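Local coordinates for SrtE1 (PDB 5CUW), which is a class E sortase transpeptidase that attaches surface proteins to the cell wall, recognising Leu-Ala-x-Thr-Gly and Leu-Pro-x-Thr-Gly sorting signals, at residues I58-Y72 and F89-F102. Sequence-based numbering, arbitrary orientation.
Sequences ISSKKVLDRGMVGHY and FGLAGHRNTHGEPF
Gly-70 and Ala-92 form an antiparallel hydrogen-bonded pair, with Gly-70 N to Ala-92 O and Ala-92 N to Gly-70 O both 2.8 Å, joining strands 69-71 and 89-92. Here the packing is close. A side chain on Gly-70 would be crowded by Ile-58, and one on Gly-93 would clash with Phe-102. With CG1 anti to the carbonyl carbon (chi1 -58°), Val-69 points it between Pro-101 CG and Phe-102 CZ, 3.8 Å from each. The Tyr-72 ring carries Ile-58 CG2 over its centre, while its OH, hydrogen-bonded to Thr-161, sits 3.6 Å from Ala-92 CB. Past Gly-93 the chains diverge, and water joins Met-68 O to His-94 N. On this looser side, the partly exposed His-94 donates from NE2 to Asp-65 OD1 (2.8 Å, N-H...O angle 170°), the acceptor lying 1° out of the ring plane. Leu-64 CB packs against one face of this imidazole and Thr-97 OG1 lies over the opposite face, so both its tilt and its rotation are constrained. An alanine in place of His-94 would probably leave Asp-65 OD1 without this donor and open a gap beside Leu-64 CB. Farther out, the exposed His-98 turns a ring face to Asp-65 O, which lies 3.0 Å from CD2, and a second water bridges Gly-67 O and, weakly, His-98 O. The helix 60-64 that brings Asp-65 here ends in a Schellman motif at Gly-67. His-94, assigned to the active site and about 6 Å from Cys-163 between side chains, and Tyr-72, assigned to substrate recognition, are consistent with this contact lining the active site of the sortase beta-barrel.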
loop_
_atom_site.group_PDB
_atom_site.type_symbol
_atom_site.label_atom_id
_atom_site.label_comp_id
_atom_site.label_asym_id
_atom_site.label_seq_id
_atom_site.Cartn_x
_atom_site.Cartn_y
_atom_site.Cartn_z
ATOM N N ILE A 58 -5.627 -10.274 3.338
ATOM C CA ILE A 58 -6.409 -9.094 3.721
ATOM C C ILE A 58 -7.612 -9.423 4.589
ATOM O O ILE A 58 -8.581 -8.664 4.629
ATOM C CB ILE A 58 -6.898 -8.321 2.480
ATOM C CG1 ILE A 58 -7.715 -9.235 1.573
ATOM C CG2 ILE A 58 -5.719 -7.727 1.725
ATOM C CD1 ILE A 58 -8.570 -8.476 0.594
ATOM N N SER A 59 -7.541 -10.551 5.290
ATOM C CA SER A 59 -8.581 -10.937 6.231
ATOM C C SER A 59 -8.899 -9.807 7.209
ATOM O O SER A 59 -7.994 -9.171 7.744
ATOM C CB SER A 59 -8.160 -12.179 7.008
ATOM O OG SER A 59 -8.955 -12.336 8.169
ATOM N N SER A 60 -10.183 -9.560 7.435
ATOM C CA SER A 60 -10.592 -8.546 8.398
ATOM C C SER A 60 -10.240 -8.990 9.805
ATOM O O SER A 60 -9.619 -8.248 10.563
ATOM C CB SER A 60 -12.087 -8.270 8.294
ATOM O OG SER A 60 -12.383 -7.592 7.092
ATOM N N LYS A 61 -10.625 -10.217 10.144
ATOM C CA LYS A 61 -10.435 -10.737 11.484
ATOM C C LYS A 61 -8.962 -10.901 11.843
ATOM O O LYS A 61 -8.559 -10.587 12.960
ATOM C CB LYS A 61 -11.160 -12.077 11.636
ATOM N N LYS A 62 -8.152 -11.381 10.904
ATOM C CA LYS A 62 -6.763 -11.727 11.229
ATOM C C LYS A 62 -5.766 -10.608 10.945
ATOM O O LYS A 62 -4.655 -10.622 11.480
ATOM C CB LYS A 62 -6.325 -12.986 10.466
ATOM C CG LYS A 62 -7.085 -14.250 10.840
ATOM C CD LYS A 62 -6.500 -15.488 10.151
ATOM C CE LYS A 62 -6.640 -15.419 8.630
ATOM N NZ LYS A 62 -6.191 -16.677 7.956
ATOM N N VAL A 63 -6.154 -9.645 10.110
ATOM C CA VAL A 63 -5.227 -8.614 9.669
ATOM C C VAL A 63 -5.770 -7.193 9.892
ATOM O O VAL A 63 -5.306 -6.504 10.797
ATOM C CB VAL A 63 -4.857 -8.808 8.186
ATOM C CG1 VAL A 63 -4.007 -7.642 7.684
ATOM C CG2 VAL A 63 -4.123 -10.155 8.003
ATOM N N LEU A 64 -6.741 -6.751 9.090
ATOM C CA LEU A 64 -7.185 -5.350 9.184
ATOM C C LEU A 64 -7.764 -4.995 10.556
ATOM O O LEU A 64 -7.493 -3.918 11.076
ATOM C CB LEU A 64 -8.217 -5.024 8.097
ATOM C CG LEU A 64 -7.922 -5.526 6.683
ATOM C CD1 LEU A 64 -9.034 -5.094 5.734
ATOM C CD2 LEU A 64 -6.562 -5.040 6.196
ATOM N N ASP A 65 -8.557 -5.883 11.151
ATOM C CA ASP A 65 -9.106 -5.587 12.470
ATOM C C ASP A 65 -8.053 -5.729 13.568
ATOM O O ASP A 65 -8.326 -5.459 14.730
ATOM C CB ASP A 65 -10.305 -6.485 12.790
ATOM C CG ASP A 65 -11.525 -6.136 11.961
ATOM O OD1 ASP A 65 -11.454 -5.162 11.177
ATOM O OD2 ASP A 65 -12.557 -6.827 12.094
ATOM N N ARG A 66 -6.849 -6.147 13.198
ATOM C CA ARG A 66 -5.771 -6.246 14.168
ATOM C C ARG A 66 -4.890 -5.007 14.081
ATOM O O ARG A 66 -3.822 -4.953 14.676
ATOM C CB ARG A 66 -4.947 -7.511 13.936
ATOM C CG ARG A 66 -5.768 -8.791 13.987
ATOM C CD ARG A 66 -6.533 -8.899 15.295
ATOM N NE ARG A 66 -5.646 -8.726 16.441
ATOM C CZ ARG A 66 -6.051 -8.507 17.688
ATOM N NH1 ARG A 66 -7.343 -8.429 17.978
ATOM N NH2 ARG A 66 -5.156 -8.360 18.647
ATOM N N GLY A 67 -5.352 -4.017 13.328
ATOM C CA GLY A 67 -4.623 -2.772 13.174
ATOM C C GLY A 67 -3.474 -2.865 12.193
ATOM O O GLY A 67 -2.594 -2.008 12.203
ATOM N N MET A 68 -3.469 -3.894 11.341
ATOM C CA MET A 68 -2.397 -4.032 10.353
ATOM C C MET A 68 -2.888 -3.740 8.943
ATOM O O MET A 68 -4.090 -3.725 8.698
ATOM C CB MET A 68 -1.795 -5.437 10.417
ATOM C CG MET A 68 -1.244 -5.782 11.787
ATOM S SD MET A 68 -0.309 -7.331 11.777
ATOM C CE MET A 68 -1.628 -8.543 11.874
ATOM N N VAL A 69 -1.974 -3.488 8.005
ATOM C CA VAL A 69 -2.400 -3.410 6.626
ATOM C C VAL A 69 -2.061 -4.738 5.971
ATOM O O VAL A 69 -1.136 -5.431 6.403
ATOM C CB VAL A 69 -1.770 -2.245 5.835
ATOM C CG1 VAL A 69 -2.092 -0.914 6.494
ATOM C CG2 VAL A 69 -0.276 -2.425 5.650
ATOM N N GLY A 70 -2.841 -5.088 4.952
ATOM C CA GLY A 70 -2.782 -6.406 4.354
ATOM C C GLY A 70 -2.291 -6.400 2.929
ATOM O O GLY A 70 -2.712 -5.574 2.105
ATOM N N HIS A 71 -1.390 -7.332 2.645
ATOM C CA HIS A 71 -0.908 -7.582 1.293
ATOM C C HIS A 71 -1.860 -8.521 0.549
ATOM O O HIS A 71 -2.102 -9.643 0.991
ATOM C CB HIS A 71 0.507 -8.176 1.348
ATOM C CG HIS A 71 1.048 -8.598 0.015
ATOM N ND1 HIS A 71 1.616 -9.838 -0.196
ATOM C CD2 HIS A 71 1.110 -7.948 -1.173
ATOM C CE1 HIS A 71 2.012 -9.929 -1.454
ATOM N NE2 HIS A 71 1.712 -8.799 -2.071
ATOM N N TYR A 72 -2.399 -8.070 -0.579
ATOM C CA TYR A 72 -3.324 -8.911 -1.346
ATOM C C TYR A 72 -2.596 -10.193 -1.737
ATOM O O TYR A 72 -1.570 -10.132 -2.413
ATOM C CB TYR A 72 -3.845 -8.187 -2.587
ATOM C CG TYR A 72 -4.894 -7.121 -2.308
ATOM C CD1 TYR A 72 -4.529 -5.809 -2.053
ATOM C CD2 TYR A 72 -6.248 -7.435 -2.318
ATOM C CE1 TYR A 72 -5.484 -4.827 -1.827
ATOM C CE2 TYR A 72 -7.207 -6.462 -2.081
ATOM C CZ TYR A 72 -6.815 -5.164 -1.835
ATOM O OH TYR A 72 -7.757 -4.197 -1.603
ATOM N N PHE A 89 2.973 -3.848 -5.784
ATOM C CA PHE A 89 2.817 -4.316 -4.396
ATOM C C PHE A 89 1.514 -3.734 -3.851
ATOM O O PHE A 89 1.446 -2.557 -3.570
ATOM C CB PHE A 89 4.038 -3.891 -3.556
ATOM C CG PHE A 89 4.040 -4.401 -2.116
ATOM C CD1 PHE A 89 3.908 -5.750 -1.824
ATOM C CD2 PHE A 89 4.227 -3.513 -1.060
ATOM C CE1 PHE A 89 3.941 -6.206 -0.495
ATOM C CE2 PHE A 89 4.263 -3.956 0.271
ATOM C CZ PHE A 89 4.116 -5.299 0.550
ATOM N N GLY A 90 0.476 -4.559 -3.734
ATOM C CA GLY A 90 -0.849 -4.073 -3.364
ATOM C C GLY A 90 -1.188 -4.254 -1.890
ATOM O O GLY A 90 -0.970 -5.326 -1.321
ATOM N N LEU A 91 -1.729 -3.199 -1.279
ATOM C CA LEU A 91 -2.013 -3.186 0.162
ATOM C C LEU A 91 -3.379 -2.586 0.481
ATOM O O LEU A 91 -3.809 -1.624 -0.161
ATOM C CB LEU A 91 -0.945 -2.396 0.907
ATOM C CG LEU A 91 0.501 -2.845 0.729
ATOM C CD1 LEU A 91 1.382 -1.759 1.260
ATOM C CD2 LEU A 91 0.755 -4.154 1.468
ATOM N N ALA A 92 -4.042 -3.146 1.486
ATOM C CA ALA A 92 -5.336 -2.649 1.941
ATOM C C ALA A 92 -5.263 -2.311 3.423
ATOM O O ALA A 92 -4.637 -3.035 4.203
ATOM C CB ALA A 92 -6.433 -3.669 1.685
ATOM N N GLY A 93 -5.898 -1.205 3.801
ATOM C CA GLY A 93 -5.946 -0.779 5.189
ATOM C C GLY A 93 -7.247 -0.080 5.532
ATOM O O GLY A 93 -7.918 0.454 4.654
ATOM N N HIS A 94 -7.602 -0.080 6.811
ATOM C CA HIS A 94 -8.812 0.585 7.283
ATOM C C HIS A 94 -8.749 2.100 7.112
ATOM O O HIS A 94 -7.695 2.726 7.309
ATOM C CB HIS A 94 -9.056 0.275 8.771
ATOM C CG HIS A 94 -9.839 -0.978 9.020
ATOM N ND1 HIS A 94 -10.825 -1.426 8.168
ATOM C CD2 HIS A 94 -9.782 -1.875 10.031
ATOM C CE1 HIS A 94 -11.342 -2.544 8.643
ATOM N NE2 HIS A 94 -10.728 -2.837 9.775
ATOM N N ARG A 95 -9.901 2.687 6.815
ATOM C CA ARG A 95 -10.040 4.137 6.754
ATOM C C ARG A 95 -10.383 4.703 8.134
ATOM O O ARG A 95 -9.958 5.806 8.471
ATOM C CB ARG A 95 -11.124 4.529 5.743
ATOM C CG ARG A 95 -11.265 6.038 5.483
ATOM C CD ARG A 95 -10.291 6.492 4.390
ATOM N NE ARG A 95 -10.326 7.943 4.193
ATOM C CZ ARG A 95 -11.191 8.567 3.403
ATOM N NH1 ARG A 95 -12.092 7.868 2.724
ATOM N NH2 ARG A 95 -11.161 9.893 3.296
ATOM N N ASN A 96 -11.148 3.959 8.931
ATOM C CA ASN A 96 -11.769 4.549 10.124
ATOM C C ASN A 96 -11.733 3.828 11.477
ATOM O O ASN A 96 -12.246 4.369 12.457
ATOM C CB ASN A 96 -13.236 4.830 9.830
ATOM C CG ASN A 96 -13.421 6.021 8.945
ATOM O OD1 ASN A 96 -13.845 5.889 7.800
ATOM N ND2 ASN A 96 -13.097 7.206 9.466
ATOM N N THR A 97 -11.180 2.627 11.557
ATOM C CA THR A 97 -11.080 1.969 12.862
ATOM C C THR A 97 -9.704 1.370 13.043
ATOM O O THR A 97 -8.858 1.480 12.158
ATOM C CB THR A 97 -12.129 0.852 13.049
ATOM O OG1 THR A 97 -11.940 -0.157 12.048
ATOM C CG2 THR A 97 -13.541 1.410 12.948
ATOM N N HIS A 98 -9.491 0.753 14.205
ATOM C CA HIS A 98 -8.266 0.018 14.512
ATOM C C HIS A 98 -6.992 0.708 14.053
ATOM O O HIS A 98 -6.215 0.149 13.281
ATOM C CB HIS A 98 -8.344 -1.382 13.902
ATOM C CG HIS A 98 -9.380 -2.252 14.549
ATOM N ND1 HIS A 98 -10.585 -2.550 13.948
ATOM C CD2 HIS A 98 -9.409 -2.845 15.767
ATOM C CE1 HIS A 98 -11.304 -3.309 14.757
ATOM N NE2 HIS A 98 -10.612 -3.506 15.866
ATOM N N GLY A 99 -6.780 1.929 14.523
ATOM C CA GLY A 99 -5.563 2.651 14.211
ATOM C C GLY A 99 -5.665 3.434 12.917
ATOM O O GLY A 99 -4.821 4.299 12.646
ATOM N N GLU A 100 -6.702 3.119 12.132
ATOM C CA GLU A 100 -7.029 3.789 10.863
ATOM C C GLU A 100 -5.800 4.265 10.104
ATOM O O GLU A 100 -5.588 5.461 9.903
ATOM C CB GLU A 100 -7.990 4.957 11.115
ATOM C CG GLU A 100 -7.768 5.675 12.417
ATOM C CD GLU A 100 -8.938 6.564 12.795
ATOM O OE1 GLU A 100 -8.706 7.759 13.072
ATOM O OE2 GLU A 100 -10.086 6.066 12.817
ATOM N N PRO A 101 -4.972 3.308 9.674
ATOM C CA PRO A 101 -3.723 3.649 8.992
ATOM C C PRO A 101 -3.935 4.441 7.686
ATOM O O PRO A 101 -3.118 5.313 7.383
ATOM C CB PRO A 101 -3.087 2.280 8.717
ATOM C CG PRO A 101 -4.213 1.286 8.831
ATOM C CD PRO A 101 -5.188 1.861 9.803
ATOM N N PHE A 102 -4.995 4.164 6.928
ATOM C CA PHE A 102 -5.172 4.856 5.633
ATOM C C PHE A 102 -6.231 5.953 5.663
ATOM O O PHE A 102 -6.749 6.376 4.621
ATOM C CB PHE A 102 -5.529 3.863 4.538
ATOM C CG PHE A 102 -4.397 2.938 4.154
ATOM C CD1 PHE A 102 -3.118 3.141 4.639
ATOM C CD2 PHE A 102 -4.619 1.876 3.286
ATOM C CE1 PHE A 102 -2.072 2.287 4.272
ATOM C CE2 PHE A 102 -3.580 1.013 2.918
ATOM C CZ PHE A 102 -2.306 1.223 3.413
HETATM O O HOH W 1 -2.879 0.486 12.803
HETATM O O HOH W 2 -5.960 -1.708 8.600
#